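PDB 2OCD: L-asparaginase I from Vibrio cholerae, which probably catalyses the hydrolysis of L-asparagine to L-aspartate and ammonium, working in the cytoplasm as a homotetramer of the asparaginase 1 family. Local coordinates for residues B[67-70]-B[71-75]; B[135-139]-B[140-144]; B[310-313]-B[314-318]. One frame throughout, in Å; residues are numbered along the deposited sequence.

Contact 1: B[67-70]-B[71-75]; sequences DWQL and IADDI
Four successive i to i+4 hydrogen bonds, from Ile71 N to Asp67 O through Asp74 N to Leu70 O, carry one unbroken alpha-helical turn across this junction; the second, Ala72 N to Trp68 O, is 2.8 Å long. One side-chain bond runs alongside them, Gln69 NE2 donating a hydrogen bond to Asp73 OD1 over 3.1 Å. It is bent, at 147°, and reaches OD1 on the syn side but 30° out of the carboxylate plane. Gln69 gets there by placing CG anti to its backbone N (chi1 -165°) and folding at chi2, which brings CG within 3.5 Å of Asp73 OD2. The other end of the same amide, OE1, accepts from the backbone N of Ile208, so the group is held at both ends. This is helix 65-78 of the N-terminal domain, whose side chains pack on helix 94-104 and on strands 48-58 and 84-88: Trp68 touches Thr97 and Ala100, and Ile71 touches Tyr54, Met58 and Ile87. Ile71 keeps CG1 close to the helix backbone, 3.2 Å from Asp67 O. Asp74 turns its carboxylate away from the preceding turn, where OD1 hydrogen-bonds Tyr54 OH and OD2 makes a weak bond to Tyr7 OH.

Contact 2: B[135-139]-B[140-144]; sequences ALHVA and ANYPI
The imidazole of His137 receives the edge of the Tyr142 ring toward its face in an offset edge-to-face pair, with centroids 5.6 Å apart and planes at 72°. The approach is led by Tyr142 CE1, 3.7 Å from His137 NE2, and that nitrogen lies in the plane of the tyrosine ring at its edge. At the edge of the imidazole, in its plane, a water sits 2.7 Å from His137 ND1. The same water donates to Asn141 OD1 and thereby bridges residues one helical turn apart. Asn141 comes obliquely to the imidazole, its ND2 3.6 Å from His137 CE1, with amide and ring planes 41° apart. The imidazole reaches both neighbours because CG stands anti to the backbone N, chi1 177°, which carries the ring along the helix toward its C-terminal end. Here helix 127-141 of the beta-alpha-beta unit 112-115, 127-141, 147-151 finishes: Asn141 N still bonds His137 O at 2.7 Å, whereas Tyr142 is the first residue to leave helical torsions. Beyond it, Pro143 CB rests 3.5 Å from Ala139 O. Val138 and Ala139 pack on Ile113 of strand 112-115, while His137 and Tyr142 both touch Ile187, and His137 also packs on Arg125 of the third subunit.

Contact 3: B[310-313]-B[314-318]; sequences LHYL and LSQNL
Leu310 and Leu314 run alongside one another in the same direction, with CD2 of Leu310 4.0 Å from CD1 of Leu314, and they form part of the close-packed side of this contact. Their backbones are joined by a regular bond, Leu314 N to Leu310 O at 2.8 Å and 160°. Both leucines touch Ala237 of strand 237-242, and Leu310 also meets Ile239 and Ile213, which places them against the parallel sheet of the C-terminal domain. The packed side continues in buried Leu313, whose CD2 is crossed obliquely by Leu318 CD1 at 3.8 Å. Helix 320-327 covers these leucines, Met327 touching Leu310 and Leu313, and Val323 touching Leu318. Ser315 turns back on its own helix: with OG anti to the carbonyl carbon and beside its own N (chi1 -71°), the hydroxyl donates to His311 O at 2.6 Å, in the carbonyl plane. That hydroxyl is also hydrogen-bonded to Thr209 N and Gln211 NE2, linking the helix to the segment leading into strand 213-217. Helical bonding weakens toward the end of helix 303-315: Ser315 N bonds His311 O only weakly and Tyr312 O better, while Gln316 N bonds Leu313 O at 3.3 Å. The partly exposed Tyr312 and Gln316 make up the other side. Gln316, bent at chi2, has NE2 over one face of the Tyr312 ring, though so close in the model that its exact place is doubtful; ring and amide planes are 44° apart. A water lies near Leu313 O and Gln316 O, more acceptors being in reach than it has protons.

All three contacts are local and partly buried, but they sample different stages of a helix. Contact 1 is mid-helix, with regular i to i+4 bonding and exposed Leu70 and Asp73 beside buried Trp68, Ile71 and Ala72. Contacts 2 and 3 lie toward C-terminal ends, and none of their touching residues is fully exposed; a water bridges side chains in contact 2 and lies among backbone carbonyls in contact 3. Contacts 1 and 2 belong to separate helices of the N-terminal domain, contact 3 to the C-terminal domain. Yet contacts 1 and 3 touch, through Trp68 CZ3 and His311 CG at 4.3 Å, and both pack on Ile208. Amide-carboxylate bonding marks contact 1, aromatic pairing contact 2, leucine packing contact 3.

Contact 1: B[67-70]-B[71-75]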
loop_
_atom_site.group_PDB
_atom_site.type_symbol
_atom_site.label_atom_id
_atom_site.label_comp_id
_atom_site.label_asym_id
_atom_site.label_seq_id
_atom_site.Cartn_x
_atom_site.Cartn_y
_atom_site.Cartn_z
ATOM N N ASP B 67 14.010 10.243 34.550
ATOM C CA ASP B 67 12.990 9.196 34.393
ATOM C C ASP B 67 13.513 7.963 33.628
ATOM O O ASP B 67 13.128 6.827 33.920
ATOM C CB ASP B 67 11.752 9.780 33.728
ATOM C CG ASP B 67 11.046 10.817 34.610
ATOM O OD1 ASP B 67 10.598 10.426 35.734
ATOM O OD2 ASP B 67 10.941 12.009 34.184
ATOM N N TRP B 68 14.376 8.185 32.645
ATOM C CA TRP B 68 14.977 7.107 31.930
ATOM C C TRP B 68 15.813 6.223 32.896
ATOM O O TRP B 68 15.753 4.995 32.845
ATOM C CB TRP B 68 15.904 7.685 30.877
ATOM C CG TRP B 68 15.238 8.441 29.756
ATOM C CD1 TRP B 68 13.918 8.436 29.453
ATOM C CD2 TRP B 68 15.876 9.238 28.757
ATOM N NE1 TRP B 68 13.680 9.194 28.332
ATOM C CE2 TRP B 68 14.863 9.721 27.893
ATOM C CE3 TRP B 68 17.201 9.620 28.515
ATOM C CZ2 TRP B 68 15.132 10.568 26.788
ATOM C CZ3 TRP B 68 17.468 10.474 27.400
ATOM C CH2 TRP B 68 16.436 10.915 26.562
ATOM N N GLN B 69 16.606 6.868 33.764
ATOM C CA GLN B 69 17.466 6.194 34.731
ATOM C C GLN B 69 16.632 5.316 35.634
ATOM O O GLN B 69 16.997 4.145 35.855
ATOM C CB GLN B 69 18.203 7.236 35.594
ATOM C CG GLN B 69 19.391 6.734 36.398
ATOM C CD GLN B 69 20.513 6.175 35.508
ATOM O OE1 GLN B 69 20.956 6.815 34.528
ATOM N NE2 GLN B 69 20.947 4.976 35.827
ATOM N N LEU B 70 15.531 5.888 36.159
ATOM C CA LEU B 70 14.528 5.173 36.978
ATOM C C LEU B 70 14.081 3.901 36.262
ATOM O O LEU B 70 14.183 2.809 36.846
ATOM C CB LEU B 70 13.306 6.053 37.271
ATOM C CG LEU B 70 13.562 7.409 37.992
ATOM C CD1 LEU B 70 12.279 8.209 38.511
ATOM C CD2 LEU B 70 14.619 7.224 39.130
ATOM N N ILE B 71 13.655 4.012 34.988
ATOM C CA ILE B 71 13.221 2.837 34.250
ATOM C C ILE B 71 14.396 1.798 34.104
ATOM O O ILE B 71 14.255 0.593 34.405
ATOM C CB ILE B 71 12.628 3.224 32.883
ATOM C CG1 ILE B 71 11.479 4.250 33.031
ATOM C CG2 ILE B 71 12.090 2.014 32.183
ATOM C CD1 ILE B 71 11.034 4.862 31.688
ATOM N N ALA B 72 15.550 2.280 33.641
ATOM C CA ALA B 72 16.755 1.446 33.542
ATOM C C ALA B 72 17.059 0.795 34.890
ATOM O O ALA B 72 17.288 -0.389 34.989
ATOM C CB ALA B 72 17.941 2.283 33.067
ATOM N N ASP B 73 17.050 1.573 35.957
ATOM C CA ASP B 73 17.381 1.015 37.268
ATOM C C ASP B 73 16.398 -0.033 37.720
ATOM O O ASP B 73 16.764 -0.939 38.426
ATOM C CB ASP B 73 17.442 2.109 38.300
ATOM C CG ASP B 73 18.601 3.047 38.081
ATOM O OD1 ASP B 73 19.590 2.668 37.393
ATOM O OD2 ASP B 73 18.503 4.174 38.628
ATOM N N ASP B 74 15.148 0.120 37.317
ATOM C CA ASP B 74 14.097 -0.786 37.710
ATOM C C ASP B 74 14.351 -2.100 36.972
ATOM O O ASP B 74 14.475 -3.178 37.571
ATOM C CB ASP B 74 12.769 -0.145 37.344
ATOM C CG ASP B 74 11.603 -1.031 37.605
ATOM O OD1 ASP B 74 10.540 -0.947 36.939
ATOM O OD2 ASP B 74 11.751 -1.851 38.481
ATOM N N ILE B 75 14.527 -2.009 35.669
ATOM C CA ILE B 75 14.918 -3.187 34.902
ATOM C C ILE B 75 16.124 -3.968 35.510
ATOM O O ILE B 75 16.023 -5.215 35.734
ATOM C CB ILE B 75 15.156 -2.810 33.410
ATOM C CG1 ILE B 75 13.839 -2.348 32.811
ATOM C CG2 ILE B 75 15.686 -4.033 32.588
ATOM C CD1 ILE B 75 12.775 -3.403 32.950
#

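Contact 2: B[135-139]-B[140-144]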
loop_
_atom_site.group_PDB
_atom_site.type_symbol
_atom_site.label_atom_id
_atom_site.label_comp_id
_atom_site.label_asym_id
_atom_site.label_seq_id
_atom_site.Cartn_x
_atom_site.Cartn_y
_atom_site.Cartn_z
ATOM N N ALA B 135 2.983 -8.359 22.907
ATOM C CA ALA B 135 4.265 -7.964 23.474
ATOM C C ALA B 135 4.659 -9.048 24.418
ATOM O O ALA B 135 5.807 -9.525 24.396
ATOM C CB ALA B 135 4.185 -6.640 24.242
ATOM N N LEU B 136 3.699 -9.451 25.253
ATOM C CA LEU B 136 3.941 -10.549 26.149
ATOM C C LEU B 136 4.271 -11.838 25.388
ATOM O O LEU B 136 5.269 -12.480 25.680
ATOM C CB LEU B 136 2.772 -10.748 27.121
ATOM C CG LEU B 136 2.741 -9.778 28.332
ATOM C CD1 LEU B 136 1.506 -10.031 29.249
ATOM C CD2 LEU B 136 4.043 -9.812 29.167
ATOM N N HIS B 137 3.464 -12.203 24.406
ATOM C CA HIS B 137 3.707 -13.422 23.659
ATOM C C HIS B 137 5.079 -13.392 22.951
ATOM O O HIS B 137 5.796 -14.401 22.935
ATOM C CB HIS B 137 2.566 -13.669 22.650
ATOM C CG HIS B 137 2.764 -14.867 21.769
ATOM N ND1 HIS B 137 2.904 -16.143 22.263
ATOM C CD2 HIS B 137 2.805 -14.981 20.419
ATOM C CE1 HIS B 137 3.027 -16.994 21.258
ATOM N NE2 HIS B 137 2.960 -16.314 20.127
ATOM N N VAL B 138 5.440 -12.234 22.397
ATOM C CA VAL B 138 6.678 -12.066 21.603
ATOM C C VAL B 138 7.929 -12.103 22.487
ATOM O O VAL B 138 8.920 -12.747 22.147
ATOM C CB VAL B 138 6.595 -10.761 20.766
ATOM C CG1 VAL B 138 7.912 -10.353 20.257
ATOM C CG2 VAL B 138 5.667 -10.969 19.600
ATOM N N ALA B 139 7.871 -11.427 23.618
ATOM C CA ALA B 139 8.861 -11.557 24.694
ATOM C C ALA B 139 9.177 -12.991 25.104
ATOM O O ALA B 139 10.303 -13.303 25.350
ATOM C CB ALA B 139 8.373 -10.792 25.929
ATOM N N ALA B 140 8.164 -13.851 25.204
ATOM C CA ALA B 140 8.309 -15.179 25.746
ATOM C C ALA B 140 8.552 -16.199 24.663
ATOM O O ALA B 140 9.332 -17.122 24.837
ATOM C CB ALA B 140 7.067 -15.548 26.507
ATOM N N ASN B 141 7.879 -16.073 23.541
ATOM C CA ASN B 141 8.046 -17.092 22.501
ATOM C C ASN B 141 8.969 -16.704 21.356
ATOM O O ASN B 141 9.301 -17.534 20.505
ATOM C CB ASN B 141 6.672 -17.526 21.989
ATOM C CG ASN B 141 5.845 -18.242 23.082
ATOM O OD1 ASN B 141 5.761 -17.789 24.231
ATOM N ND2 ASN B 141 5.264 -19.366 22.728
ATOM N N TYR B 142 9.378 -15.438 21.314
ATOM C CA TYR B 142 10.236 -14.949 20.255
ATOM C C TYR B 142 11.160 -13.894 20.777
ATOM O O TYR B 142 11.186 -12.817 20.229
ATOM C CB TYR B 142 9.403 -14.336 19.111
ATOM C CG TYR B 142 8.421 -15.277 18.486
ATOM C CD1 TYR B 142 7.175 -15.500 19.064
ATOM C CD2 TYR B 142 8.719 -15.956 17.320
ATOM C CE1 TYR B 142 6.261 -16.379 18.499
ATOM C CE2 TYR B 142 7.802 -16.842 16.765
ATOM C CZ TYR B 142 6.581 -17.034 17.366
ATOM O OH TYR B 142 5.666 -17.914 16.827
ATOM N N PRO B 143 11.968 -14.210 21.802
ATOM C CA PRO B 143 12.745 -13.169 22.478
ATOM C C PRO B 143 13.820 -12.591 21.591
ATOM O O PRO B 143 14.670 -13.334 21.059
ATOM C CB PRO B 143 13.364 -13.905 23.688
ATOM C CG PRO B 143 13.376 -15.329 23.345
ATOM C CD PRO B 143 12.236 -15.552 22.366
ATOM N N ILE B 144 13.780 -11.283 21.405
ATOM C CA ILE B 144 14.841 -10.578 20.707
ATOM C C ILE B 144 15.547 -9.767 21.754
ATOM O O ILE B 144 14.914 -8.956 22.381
ATOM C CB ILE B 144 14.288 -9.585 19.674
ATOM C CG1 ILE B 144 13.207 -10.238 18.774
ATOM C CG2 ILE B 144 15.449 -8.940 18.866
ATOM C CD1 ILE B 144 13.583 -11.525 18.270
HETATM O O HOH W 1 3.127 -17.095 24.745
#

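Contact 3: B[310-313]-B[314-318]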
loop_
_atom_site.group_PDB
_atom_site.type_symbol
_atom_site.label_atom_id
_atom_site.label_comp_id
_atom_site.label_asym_id
_atom_site.label_seq_id
_atom_site.Cartn_x
_atom_site.Cartn_y
_atom_site.Cartn_z
ATOM N N LEU B 310 23.939 10.704 21.997
ATOM C CA LEU B 310 24.686 11.818 22.581
ATOM C C LEU B 310 24.548 11.861 24.123
ATOM O O LEU B 310 25.543 12.119 24.835
ATOM C CB LEU B 310 24.275 13.158 21.944
ATOM C CG LEU B 310 24.924 13.575 20.594
ATOM C CD1 LEU B 310 24.130 14.671 19.888
ATOM C CD2 LEU B 310 26.413 14.007 20.696
ATOM N N HIS B 311 23.353 11.573 24.654
ATOM C CA HIS B 311 23.139 11.644 26.097
ATOM C C HIS B 311 23.860 10.477 26.789
ATOM O O HIS B 311 24.327 10.568 27.932
ATOM C CB HIS B 311 21.658 11.548 26.460
ATOM C CG HIS B 311 20.904 12.859 26.515
ATOM N ND1 HIS B 311 20.369 13.465 25.395
ATOM C CD2 HIS B 311 20.474 13.596 27.578
ATOM C CE1 HIS B 311 19.710 14.557 25.762
ATOM N NE2 HIS B 311 19.760 14.662 27.079
ATOM N N TYR B 312 23.873 9.344 26.116
ATOM C CA TYR B 312 24.642 8.186 26.575
ATOM C C TYR B 312 26.091 8.583 26.697
ATOM O O TYR B 312 26.606 8.571 27.808
ATOM C CB TYR B 312 24.495 7.013 25.617
ATOM C CG TYR B 312 25.528 5.953 25.789
ATOM C CD1 TYR B 312 25.671 5.298 26.983
ATOM C CD2 TYR B 312 26.349 5.580 24.746
ATOM C CE1 TYR B 312 26.632 4.309 27.162
ATOM C CE2 TYR B 312 27.318 4.583 24.914
ATOM C CZ TYR B 312 27.447 3.953 26.129
ATOM O OH TYR B 312 28.391 2.946 26.313
ATOM N N LEU B 313 26.708 8.979 25.579
ATOM C CA LEU B 313 28.155 9.211 25.519
ATOM C C LEU B 313 28.638 10.430 26.304
ATOM O O LEU B 313 29.676 10.380 27.005
ATOM C CB LEU B 313 28.625 9.371 24.073
ATOM C CG LEU B 313 28.554 8.121 23.198
ATOM C CD1 LEU B 313 28.618 8.599 21.768
ATOM C CD2 LEU B 313 29.676 7.056 23.508
ATOM N N LEU B 314 27.908 11.530 26.194
ATOM C CA LEU B 314 28.314 12.727 26.901
ATOM C C LEU B 314 28.167 12.529 28.415
ATOM O O LEU B 314 28.720 13.332 29.182
ATOM C CB LEU B 314 27.493 13.936 26.434
ATOM C CG LEU B 314 27.834 14.488 25.047
ATOM C CD1 LEU B 314 26.639 15.281 24.475
ATOM C CD2 LEU B 314 29.114 15.372 25.069
ATOM N N SER B 315 27.420 11.490 28.842
ATOM C CA SER B 315 27.155 11.219 30.296
ATOM C C SER B 315 28.171 10.283 30.909
ATOM O O SER B 315 28.243 10.157 32.097
ATOM C CB SER B 315 25.752 10.597 30.537
ATOM O OG SER B 315 24.669 11.505 30.338
ATOM N N GLN B 316 28.918 9.575 30.097
ATOM C CA GLN B 316 30.065 8.830 30.599
ATOM C C GLN B 316 31.168 9.834 30.711
ATOM O O GLN B 316 31.018 10.967 30.273
ATOM C CB GLN B 316 30.418 7.670 29.657
ATOM C CG GLN B 316 29.571 6.397 30.000
ATOM C CD GLN B 316 28.175 6.464 29.464
ATOM O OE1 GLN B 316 27.155 6.387 30.194
ATOM N NE2 GLN B 316 28.109 6.613 28.146
ATOM N N ASN B 317 32.281 9.497 31.302
ATOM C CA ASN B 317 33.306 10.537 31.421
ATOM C C ASN B 317 34.407 10.305 30.407
ATOM O O ASN B 317 35.576 10.054 30.740
ATOM C CB ASN B 317 33.769 10.750 32.875
ATOM C CG ASN B 317 32.765 11.627 33.666
ATOM O OD1 ASN B 317 31.765 11.123 34.226
ATOM N ND2 ASN B 317 32.997 12.947 33.656
ATOM N N LEU B 318 33.966 10.450 29.156
ATOM C CA LEU B 318 34.753 10.280 27.974
ATOM C C LEU B 318 35.309 11.634 27.505
ATOM O O LEU B 318 34.758 12.689 27.811
ATOM C CB LEU B 318 33.874 9.695 26.874
ATOM C CG LEU B 318 33.259 8.345 27.180
ATOM C CD1 LEU B 318 32.296 7.874 26.087
ATOM C CD2 LEU B 318 34.388 7.355 27.411
HETATM O O HOH W 2 31.464 12.446 28.282
#